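Local atomic coordinates of putative glycosyltransferase (GalT1) (Streptococcus parasanguinis, PDB entry 4PHR), a protein that probably transfers sugar residues as a glycosyltransferase, this chain being the UDP- and manganese-binding GT-D-fold domain of a longer protein. Residues 170-175 with 271-276; 147-152 with 194-199; 246-251 with 261-266. One frame throughout, in Å; residues are numbered along the deposited sequence.

Interaction 1: residues 170-175 with 271-276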
loop_
_atom_site.group_PDB
_atom_site.type_symbol
_atom_site.label_atom_id
_atom_site.label_comp_id
_atom_site.label_asym_id
_atom_site.label_seq_id
_atom_site.Cartn_x
_atom_site.Cartn_y
_atom_site.Cartn_z
ATOM N N SER A 170 7.012 -9.888 17.510
ATOM C CA SER A 170 8.382 -9.681 17.075
ATOM C C SER A 170 8.354 -9.086 15.681
ATOM O O SER A 170 7.352 -9.199 14.964
ATOM C CB SER A 170 9.169 -10.993 17.086
ATOM O OG SER A 170 8.766 -11.835 16.022
ATOM N N ILE A 171 9.450 -8.442 15.300
ATOM C CA ILE A 171 9.586 -7.870 13.972
ATOM C C ILE A 171 10.937 -8.225 13.389
ATOM O O ILE A 171 11.969 -8.041 14.038
ATOM C CB ILE A 171 9.467 -6.342 13.998
ATOM C CG1 ILE A 171 8.095 -5.929 14.532
ATOM C CG2 ILE A 171 9.726 -5.754 12.608
ATOM C CD1 ILE A 171 7.930 -4.444 14.612
ATOM N N LYS A 172 10.912 -8.768 12.179
ATOM C CA LYS A 172 12.110 -8.928 11.372
ATOM C C LYS A 172 11.877 -8.102 10.115
ATOM O O LYS A 172 10.751 -8.037 9.633
ATOM C CB LYS A 172 12.334 -10.402 11.020
ATOM C CG LYS A 172 12.607 -11.300 12.239
ATOM C CD LYS A 172 13.911 -10.924 12.911
ATOM C CE LYS A 172 14.195 -11.803 14.122
ATOM N NZ LYS A 172 15.384 -11.303 14.856
ATOM N N ARG A 173 12.932 -7.484 9.589
ATOM C CA ARG A 173 12.818 -6.625 8.411
ATOM C C ARG A 173 13.768 -7.062 7.315
ATOM O O ARG A 173 14.940 -7.343 7.568
ATOM C CB ARG A 173 13.135 -5.164 8.760
ATOM C CG ARG A 173 12.234 -4.553 9.802
ATOM C CD ARG A 173 12.629 -3.117 10.168
ATOM N NE ARG A 173 11.842 -2.672 11.314
ATOM C CZ ARG A 173 10.803 -1.849 11.253
ATOM N NH1 ARG A 173 10.420 -1.294 10.101
ATOM N NH2 ARG A 173 10.163 -1.553 12.376
ATOM N N LEU A 174 13.248 -7.106 6.098
ATOM C CA LEU A 174 14.068 -7.289 4.914
ATOM C C LEU A 174 14.115 -5.923 4.247
ATOM O O LEU A 174 13.098 -5.431 3.761
ATOM C CB LEU A 174 13.438 -8.324 3.982
ATOM C CG LEU A 174 14.212 -8.804 2.755
ATOM C CD1 LEU A 174 15.540 -9.432 3.174
ATOM C CD2 LEU A 174 13.371 -9.790 1.938
ATOM N N VAL A 175 15.288 -5.298 4.249
ATOM C CA VAL A 175 15.384 -3.904 3.824
ATOM C C VAL A 175 15.892 -3.840 2.394
ATOM O O VAL A 175 17.009 -4.259 2.106
ATOM C CB VAL A 175 16.264 -3.078 4.776
ATOM C CG1 VAL A 175 16.366 -1.643 4.305
ATOM C CG2 VAL A 175 15.688 -3.140 6.189
ATOM N N GLN A 271 16.431 -5.475 14.178
ATOM C CA GLN A 271 15.340 -6.141 13.474
ATOM C C GLN A 271 15.705 -6.524 12.040
ATOM O O GLN A 271 15.061 -7.378 11.439
ATOM C CB GLN A 271 14.085 -5.262 13.479
ATOM C CG GLN A 271 13.480 -5.070 14.860
ATOM C CD GLN A 271 12.371 -4.023 14.900
ATOM O OE1 GLN A 271 12.150 -3.287 13.935
ATOM N NE2 GLN A 271 11.668 -3.954 16.025
ATOM N N ILE A 272 16.733 -5.892 11.488
ATOM C CA ILE A 272 17.090 -6.119 10.090
ATOM C C ILE A 272 17.732 -7.487 9.884
ATOM O O ILE A 272 18.756 -7.801 10.492
ATOM C CB ILE A 272 18.031 -5.012 9.551
ATOM C CG1 ILE A 272 17.355 -3.634 9.640
ATOM C CG2 ILE A 272 18.496 -5.346 8.117
ATOM C CD1 ILE A 272 18.250 -2.492 9.214
ATOM N N VAL A 273 17.123 -8.306 9.033
ATOM C CA VAL A 273 17.666 -9.631 8.759
ATOM C C VAL A 273 18.687 -9.573 7.623
ATOM O O VAL A 273 19.718 -10.235 7.674
ATOM C CB VAL A 273 16.566 -10.656 8.427
ATOM C CG1 VAL A 273 15.518 -10.677 9.519
ATOM C CG2 VAL A 273 15.930 -10.348 7.087
ATOM N N ALA A 274 18.390 -8.779 6.600
ATOM C CA ALA A 274 19.312 -8.587 5.494
ATOM C C ALA A 274 18.960 -7.315 4.739
ATOM O O ALA A 274 17.829 -6.834 4.809
ATOM C CB ALA A 274 19.285 -9.796 4.554
ATOM N N ARG A 275 19.942 -6.782 4.024
ATOM C CA ARG A 275 19.747 -5.668 3.116
ATOM C C ARG A 275 19.949 -6.168 1.695
ATOM O O ARG A 275 20.879 -6.934 1.422
ATOM C CB ARG A 275 20.750 -4.553 3.396
ATOM C CG ARG A 275 20.545 -3.816 4.708
ATOM C CD ARG A 275 21.482 -2.613 4.783
ATOM N NE ARG A 275 21.266 -1.792 5.975
ATOM C CZ ARG A 275 20.474 -0.724 6.026
ATOM N NH1 ARG A 275 19.798 -0.332 4.949
ATOM N NH2 ARG A 275 20.357 -0.044 7.161
ATOM N N ILE A 276 19.077 -5.722 0.799
ATOM C CA ILE A 276 19.134 -6.089 -0.606
ATOM C C ILE A 276 19.394 -4.833 -1.419
ATOM O O ILE A 276 18.764 -3.798 -1.184
ATOM C CB ILE A 276 17.804 -6.711 -1.043
ATOM C CG1 ILE A 276 17.576 -8.030 -0.300
ATOM C CG2 ILE A 276 17.767 -6.909 -2.552
ATOM C CD1 ILE A 276 16.250 -8.700 -0.611
HETATM O O HOH W 1 18.951 -1.605 2.360
#

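Interaction 2: residues 147-152 with 194-199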
loop_
_atom_site.group_PDB
_atom_site.type_symbol
_atom_site.label_atom_id
_atom_site.label_comp_id
_atom_site.label_asym_id
_atom_site.label_seq_id
_atom_site.Cartn_x
_atom_site.Cartn_y
_atom_site.Cartn_z
ATOM N N ASP A 147 3.981 -12.456 14.872
ATOM C CA ASP A 147 5.376 -12.281 14.474
ATOM C C ASP A 147 5.392 -11.754 13.051
ATOM O O ASP A 147 4.804 -12.363 12.158
ATOM C CB ASP A 147 6.129 -13.608 14.552
ATOM C CG ASP A 147 6.254 -14.121 15.975
ATOM O OD1 ASP A 147 6.785 -13.379 16.832
ATOM O OD2 ASP A 147 5.812 -15.258 16.234
ATOM N N LEU A 148 6.063 -10.623 12.844
ATOM C CA LEU A 148 6.024 -9.941 11.558
ATOM C C LEU A 148 7.307 -10.084 10.765
ATOM O O LEU A 148 8.404 -10.079 11.332
ATOM C CB LEU A 148 5.770 -8.446 11.754
ATOM C CG LEU A 148 4.467 -8.061 12.442
ATOM C CD1 LEU A 148 4.374 -6.547 12.604
ATOM C CD2 LEU A 148 3.293 -8.625 11.657
ATOM N N LEU A 149 7.155 -10.183 9.447
ATOM C CA LEU A 149 8.253 -9.937 8.528
ATOM C C LEU A 149 7.851 -8.718 7.711
ATOM O O LEU A 149 6.863 -8.759 6.982
ATOM C CB LEU A 149 8.484 -11.142 7.614
ATOM C CG LEU A 149 9.570 -10.971 6.547
ATOM C CD1 LEU A 149 10.923 -10.670 7.183
ATOM C CD2 LEU A 149 9.656 -12.212 5.671
ATOM N N ILE A 150 8.584 -7.625 7.872
ATOM C CA ILE A 150 8.298 -6.405 7.132
ATOM C C ILE A 150 9.303 -6.275 6.007
ATOM O O ILE A 150 10.513 -6.291 6.246
ATOM C CB ILE A 150 8.365 -5.156 8.045
ATOM C CG1 ILE A 150 7.296 -5.232 9.145
ATOM C CG2 ILE A 150 8.263 -3.876 7.215
ATOM C CD1 ILE A 150 7.350 -4.076 10.117
ATOM N N VAL A 151 8.795 -6.181 4.785
ATOM C CA VAL A 151 9.633 -6.022 3.604
ATOM C C VAL A 151 9.396 -4.600 3.129
ATOM O O VAL A 151 8.286 -4.258 2.740
ATOM C CB VAL A 151 9.252 -7.041 2.502
ATOM C CG1 VAL A 151 10.189 -6.917 1.294
ATOM C CG2 VAL A 151 9.279 -8.468 3.061
ATOM N N GLU A 152 10.428 -3.763 3.208
ATOM C CA GLU A 152 10.279 -2.335 2.955
ATOM C C GLU A 152 11.603 -1.786 2.445
ATOM O O GLU A 152 12.621 -2.493 2.443
ATOM C CB GLU A 152 9.871 -1.605 4.235
ATOM C CG GLU A 152 10.920 -1.712 5.335
ATOM C CD GLU A 152 10.589 -0.936 6.595
ATOM O OE1 GLU A 152 9.481 -0.350 6.675
ATOM O OE2 GLU A 152 11.451 -0.908 7.506
ATOM N N LYS A 194 12.332 -17.331 2.596
ATOM C CA LYS A 194 13.239 -17.943 3.562
ATOM C C LYS A 194 12.960 -17.471 4.982
ATOM O O LYS A 194 13.218 -18.195 5.949
ATOM C CB LYS A 194 14.688 -17.611 3.212
ATOM C CG LYS A 194 15.263 -18.410 2.065
ATOM C CD LYS A 194 16.601 -17.828 1.653
ATOM C CE LYS A 194 17.338 -18.762 0.726
ATOM N NZ LYS A 194 17.718 -20.001 1.453
ATOM N N ASN A 195 12.461 -16.247 5.111
ATOM C CA ASN A 195 12.294 -15.635 6.420
ATOM C C ASN A 195 10.854 -15.574 6.903
ATOM O O ASN A 195 10.579 -15.034 7.978
ATOM C CB ASN A 195 12.911 -14.236 6.429
ATOM C CG ASN A 195 14.424 -14.274 6.487
ATOM O OD1 ASN A 195 15.004 -14.463 7.554
ATOM N ND2 ASN A 195 15.070 -14.107 5.341
ATOM N N ALA A 196 9.939 -16.129 6.116
ATOM C CA ALA A 196 8.513 -15.939 6.365
ATOM C C ALA A 196 7.886 -16.993 7.271
ATOM O O ALA A 196 6.727 -16.861 7.663
ATOM C CB ALA A 196 7.760 -15.867 5.048
ATOM N N LYS A 197 8.639 -18.046 7.579
ATOM C CA LYS A 197 8.139 -19.118 8.435
ATOM C C LYS A 197 7.438 -18.591 9.692
ATOM O O LYS A 197 8.036 -17.880 10.500
ATOM C CB LYS A 197 9.274 -20.084 8.812
ATOM C CG LYS A 197 10.506 -19.407 9.411
ATOM C CD LYS A 197 11.625 -20.410 9.720
ATOM C CE LYS A 197 12.843 -19.717 10.331
ATOM N NZ LYS A 197 13.988 -20.647 10.616
ATOM N N ASN A 198 6.159 -18.934 9.835
ATOM C CA ASN A 198 5.367 -18.530 10.994
ATOM C C ASN A 198 5.258 -17.017 11.208
ATOM O O ASN A 198 5.067 -16.558 12.336
ATOM C CB ASN A 198 5.895 -19.203 12.267
ATOM C CG ASN A 198 5.709 -20.708 12.250
ATOM O OD1 ASN A 198 4.679 -21.214 11.801
ATOM N ND2 ASN A 198 6.708 -21.433 12.737
ATOM N N ARG A 199 5.378 -16.248 10.128
ATOM C CA ARG A 199 5.237 -14.799 10.217
ATOM C C ARG A 199 4.155 -14.272 9.280
ATOM O O ARG A 199 3.918 -14.820 8.204
ATOM C CB ARG A 199 6.565 -14.100 9.916
ATOM C CG ARG A 199 7.598 -14.336 10.994
ATOM C CD ARG A 199 8.925 -13.594 10.782
ATOM N NE ARG A 199 9.804 -13.979 11.880
ATOM C CZ ARG A 199 9.896 -13.340 13.041
ATOM N NH1 ARG A 199 9.230 -12.204 13.247
ATOM N NH2 ARG A 199 10.683 -13.831 13.991
HETATM O O HOH W 2 2.550 -14.813 13.697
HETATM O O HOH W 3 7.933 -16.696 14.200
#

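Interaction 3: residues 246-251 with 261-266. With UDP (uridine-5'-diphosphate), chain B.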
loop_
_atom_site.group_PDB
_atom_site.type_symbol
_atom_site.label_atom_id
_atom_site.label_comp_id
_atom_site.label_asym_id
_atom_site.label_seq_id
_atom_site.Cartn_x
_atom_site.Cartn_y
_atom_site.Cartn_z
ATOM N N LEU A 246 8.353 14.622 7.058
ATOM C CA LEU A 246 9.023 13.998 8.182
ATOM C C LEU A 246 10.525 14.125 7.927
ATOM O O LEU A 246 10.978 14.062 6.785
ATOM C CB LEU A 246 8.583 12.540 8.313
ATOM C CG LEU A 246 7.056 12.382 8.250
ATOM C CD1 LEU A 246 6.633 10.924 8.182
ATOM C CD2 LEU A 246 6.376 13.093 9.415
ATOM N N THR A 247 11.302 14.323 8.976
ATOM C CA THR A 247 12.710 14.612 8.765
ATOM C C THR A 247 13.551 13.342 8.777
ATOM O O THR A 247 14.616 13.288 8.156
ATOM C CB THR A 247 13.233 15.606 9.815
ATOM O OG1 THR A 247 13.268 14.973 11.100
ATOM C CG2 THR A 247 12.317 16.820 9.879
ATOM N N ASN A 248 13.065 12.322 9.473
ATOM C CA ASN A 248 13.895 11.178 9.819
ATOM C C ASN A 248 13.686 9.948 8.944
ATOM O O ASN A 248 14.305 8.912 9.164
ATOM C CB ASN A 248 13.709 10.825 11.304
ATOM C CG ASN A 248 12.262 10.469 11.652
ATOM O OD1 ASN A 248 11.317 11.006 11.070
ATOM N ND2 ASN A 248 12.089 9.559 12.605
ATOM N N LYS A 249 12.816 10.062 7.948
ATOM C CA LYS A 249 12.490 8.928 7.103
ATOM C C LYS A 249 11.767 9.427 5.867
ATOM O O LYS A 249 11.474 10.612 5.749
ATOM C CB LYS A 249 11.602 7.939 7.859
ATOM C CG LYS A 249 10.304 8.548 8.351
ATOM C CD LYS A 249 9.347 7.514 8.927
ATOM C CE LYS A 249 9.578 7.305 10.406
ATOM N NZ LYS A 249 8.532 6.426 11.009
ATOM N N HIS A 250 11.483 8.511 4.952
ATOM C CA HIS A 250 10.654 8.793 3.782
ATOM C C HIS A 250 9.286 9.349 4.183
ATOM O O HIS A 250 8.690 8.884 5.149
ATOM C CB HIS A 250 10.459 7.480 3.013
ATOM C CG HIS A 250 9.456 7.562 1.906
ATOM N ND1 HIS A 250 9.741 8.142 0.690
ATOM C CD2 HIS A 250 8.177 7.131 1.829
ATOM C CE1 HIS A 250 8.678 8.059 -0.090
ATOM N NE2 HIS A 250 7.715 7.454 0.579
ATOM N N THR A 251 8.787 10.324 3.429
ATOM C CA THR A 251 7.425 10.815 3.613
ATOM C C THR A 251 6.606 10.637 2.340
ATOM O O THR A 251 7.040 11.038 1.265
ATOM C CB THR A 251 7.389 12.319 3.961
ATOM O OG1 THR A 251 8.250 12.591 5.071
ATOM C CG2 THR A 251 5.978 12.724 4.338
ATOM N N GLU A 261 17.179 13.216 7.188
ATOM C CA GLU A 261 18.202 13.171 8.219
ATOM C C GLU A 261 18.009 11.899 9.027
ATOM O O GLU A 261 17.194 11.840 9.951
ATOM C CB GLU A 261 18.121 14.422 9.094
ATOM C CG GLU A 261 18.244 15.699 8.270
ATOM C CD GLU A 261 17.908 16.958 9.045
ATOM O OE1 GLU A 261 17.814 16.892 10.290
ATOM O OE2 GLU A 261 17.731 18.015 8.401
ATOM N N LEU A 262 18.751 10.866 8.651
ATOM C CA LEU A 262 18.594 9.555 9.261
ATOM C C LEU A 262 19.166 9.506 10.665
ATOM O O LEU A 262 20.148 10.185 10.992
ATOM C CB LEU A 262 19.256 8.473 8.407
ATOM C CG LEU A 262 18.650 8.180 7.034
ATOM C CD1 LEU A 262 19.531 7.196 6.281
ATOM C CD2 LEU A 262 17.229 7.646 7.160
ATOM N N GLU A 263 18.534 8.688 11.494
ATOM C CA GLU A 263 19.032 8.427 12.830
ATOM C C GLU A 263 19.515 6.988 12.896
ATOM O O GLU A 263 19.180 6.165 12.037
ATOM C CB GLU A 263 17.925 8.652 13.858
ATOM C CG GLU A 263 17.366 10.068 13.871
ATOM C CD GLU A 263 16.107 10.188 14.708
ATOM O OE1 GLU A 263 15.144 9.434 14.448
ATOM O OE2 GLU A 263 16.082 11.032 15.630
ATOM N N PHE A 264 20.311 6.685 13.913
ATOM C CA PHE A 264 20.616 5.307 14.221
ATOM C C PHE A 264 19.695 4.829 15.339
ATOM O O PHE A 264 19.695 5.365 16.450
ATOM C CB PHE A 264 22.077 5.134 14.628
ATOM C CG PHE A 264 22.476 3.700 14.825
ATOM C CD1 PHE A 264 22.911 2.938 13.758
ATOM C CD2 PHE A 264 22.401 3.110 16.076
ATOM C CE1 PHE A 264 23.278 1.616 13.934
ATOM C CE2 PHE A 264 22.764 1.788 16.258
ATOM C CZ PHE A 264 23.201 1.042 15.185
ATOM N N SER A 265 18.905 3.818 15.024
ATOM C CA SER A 265 18.035 3.175 15.993
ATOM C C SER A 265 18.511 1.752 16.184
ATOM O O SER A 265 18.383 0.927 15.284
ATOM C CB SER A 265 16.591 3.162 15.496
ATOM O OG SER A 265 15.832 2.211 16.225
ATOM N N GLN A 266 19.052 1.460 17.360
ATOM C CA GLN A 266 19.547 0.125 17.657
ATOM C C GLN A 266 18.449 -0.919 17.480
ATOM O O GLN A 266 18.688 -1.990 16.919
ATOM C CB GLN A 266 20.120 0.067 19.077
ATOM C CG GLN A 266 20.687 -1.289 19.461
ATOM C CD GLN A 266 21.518 -1.237 20.730
ATOM O OE1 GLN A 266 21.834 -0.160 21.235
ATOM N NE2 GLN A 266 21.879 -2.405 21.251
HETATM N N1 UDP B . 9.193 1.953 -1.826
HETATM C C2 UDP B . 10.442 1.392 -1.711
HETATM N N3 UDP B . 11.117 0.988 -2.838
HETATM C C4 UDP B . 10.552 1.134 -4.082
HETATM C C5 UDP B . 9.283 1.698 -4.204
HETATM C C6 UDP B . 8.690 2.230 -3.065
HETATM O O2 UDP B . 10.974 1.272 -0.608
HETATM O O4 UDP B . 11.188 0.729 -5.062
HETATM C "C1'" UDP B . 8.459 2.301 -0.600
HETATM C "C2'" UDP B . 8.339 3.743 -0.186
HETATM O "O2'" UDP B . 9.511 4.169 0.478
HETATM C "C3'" UDP B . 7.149 3.668 0.745
HETATM C "C4'" UDP B . 6.286 2.592 0.107
HETATM O "O4'" UDP B . 7.123 1.896 -0.821
HETATM O "O3'" UDP B . 7.558 3.218 2.018
HETATM C "C5'" UDP B . 5.070 3.180 -0.600
HETATM O "O5'" UDP B . 4.361 2.124 -1.235
HETATM P PA UDP B . 3.036 2.387 -2.111
HETATM O O1A UDP B . 3.386 3.170 -3.312
HETATM O O2A UDP B . 2.430 1.055 -2.346
HETATM O O3A UDP B . 2.162 3.307 -1.103
HETATM P PB UDP B . 0.635 3.873 -1.158
HETATM O O1B UDP B . 0.758 5.324 -1.485
HETATM O O2B UDP B . 0.140 3.655 0.222
HETATM O O3B UDP B . -0.126 3.125 -2.208
HETATM O O HOH W 4 15.854 7.531 10.844
HETATM O O HOH W 5 13.023 7.191 14.914
#

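Interaction 1: residues 170-175 with 271-276
Strand 272-275 lies parallel to strand 170-175, their short axes 4.6 Å apart and only 6° from aligned, and is the outermost strand on that side of the five-stranded parallel sheet. R173 N donates to Q271 O and R173 O accepts from V273 N (2.8 Å), the regular parallel pattern of one residue held by two. V175 would in regular register bond to V273 and R275; instead V175 N reaches A274 O (3.0 Å) and V175 O accepts from I276 N (2.9 Å). One extra residue has therefore been inserted at V273-A274, a beta bulge, with V273 in a helix-like conformation (psi -40°). It returns R275 to the same face as R173, V175 and I272, where V175 CG2 packs on I272 CG1.

On that face the guanidinium of R173 takes Q271 side-on: NE (2.7 Å) and NH2 (3.1 Å) both point at OE1 of Q271, and the two flat groups are nearly coplanar. The extended chain of R173 rises from the sheet face, roughly square to the strand, leaning back toward Q271, and its NH1 goes on to a salt bridge with E152 of the adjacent strand. On the other face L174, with CG anti to its backbone N (chi1 -173°), brings CD1 against I276 CD1 (3.9 Å), A274 CB and V273 CG2, and also meets helix 185-195, while K172 crosses V273 at about a right angle, K172 CB to V273 CG1 3.5 Å. Bulged edge pairing of this kind completes the parallel alpha/beta sheet of the GT-D fold, beside P177, whose backbone oxygen binds UDP.

Interaction 2: residues 147-152 with 194-199
D147 meets R199 first: CB of D147 lies over one face of the guanidinium, 3.6 Å from NH1 of R199, while the backbone O of D147 receives a CA-H contact from R199 CA at 3.1 Å. The carboxylate and the arginine are near as charges only: OD1 of D147 is 4.5 Å from NH1 of R199, too far for a salt bridge, and well out of the guanidinium plane. S170 OG lies between them, hydrogen-bonded to both. One water takes a sound bond from D147 N and is weakly held at N198 O; a second is weakly held at both D147 OD2 and N198 O.

At L148, NH1 of R199 donates to the backbone O at 3.0 Å, a bent bond (142° at the hydrogen) whose donor stands 50° above the carbonyl plane. The extended chain of R199 runs across the strand, roughly square to it, and CD of R199 passes 4.0 Å from CB of L149.

L149 supplies the apolar part. A chi1 of 177° swings its side chain beside its own carbonyl carbon, which carries CD2 to N195 CB (3.9 Å), crossing that side chain at about a right angle, and to A196 CB (4.2 Å). The polar end of N195 turns elsewhere, its ND2 bonding to L191 O.

R199 is presented by a type II turn from A196, closed by R199 N to A196 O at 2.9 Å, with N198 in left-handed conformation. This turn takes the chain from helix 185-195 into strand 200-204, which hydrogen-bonds to strand 147-153 through L200 and L202, while T192 of the helix covers L149.

Interaction 3: residues 246-251 with 261-266
E261 N donates to T247 O in the only direct hydrogen bond between the two segments, 2.7 Å. It is close to straight, 166° at the hydrogen, and meets the oxygen nearly along the C=O axis. One residue further, the two chains stay close: N248 CA directs its hydrogen at E261 O, 3.4 Å away.

Beyond this point waters take over. One is held between N248 O, to which it donates at 2.7 Å, and E263 N, from which it accepts at 3.0 Å. A second donates to OE1 of E263 and weakly accepts from ND2 of N248. That amide and carboxylate approach to 3.6 Å (ND2 to OE1) without a direct hydrogen bond, their planes turned 87° apart. L262 sends its CD2 branch against N248 O. With four of the five touching residues exposed, this is a hydrated surface junction.

The same 246-251 loop reaches UDP on its far side, where H250 presents a ring face to the ribose: O2' sits 3.5 Å above the ring plane, over its centre. D257 and H228 hydrogen-bond to ND1 and NE2 of H250 and fix the ring's rotation; H228 in turn binds UDP.

Both loop pieces follow helix 229-238. K249 ties back to it through salt bridges to D230 and E234, whereas S265 caps the start of helix 266-271, bonding OG to Y268 N, just ahead of edge strand 272-275.

How the interactions relate
Interactions 1 and 2 belong to one parallel sheet, their centres about 8 Å apart: strands 147-153 and 170-176 are neighbours, and their segments alternate along the chain, with helix 185-195 following strand 170-176. K172 of interaction 1 packs its CG 3.5 Å from CZ of R199 in interaction 2. Interaction 3 lies outside the sheet, its centre about 16 Å from that of interaction 1 and 23 Å from that of interaction 2. It closes after interaction 2 and is nested inside the loop that interaction 1 closes. The chain from 261 to 276 thus connects, through helix 266-271, the sheet edge with the neighbour of the 246-251 loop, whose H250 lines the UDP pocket.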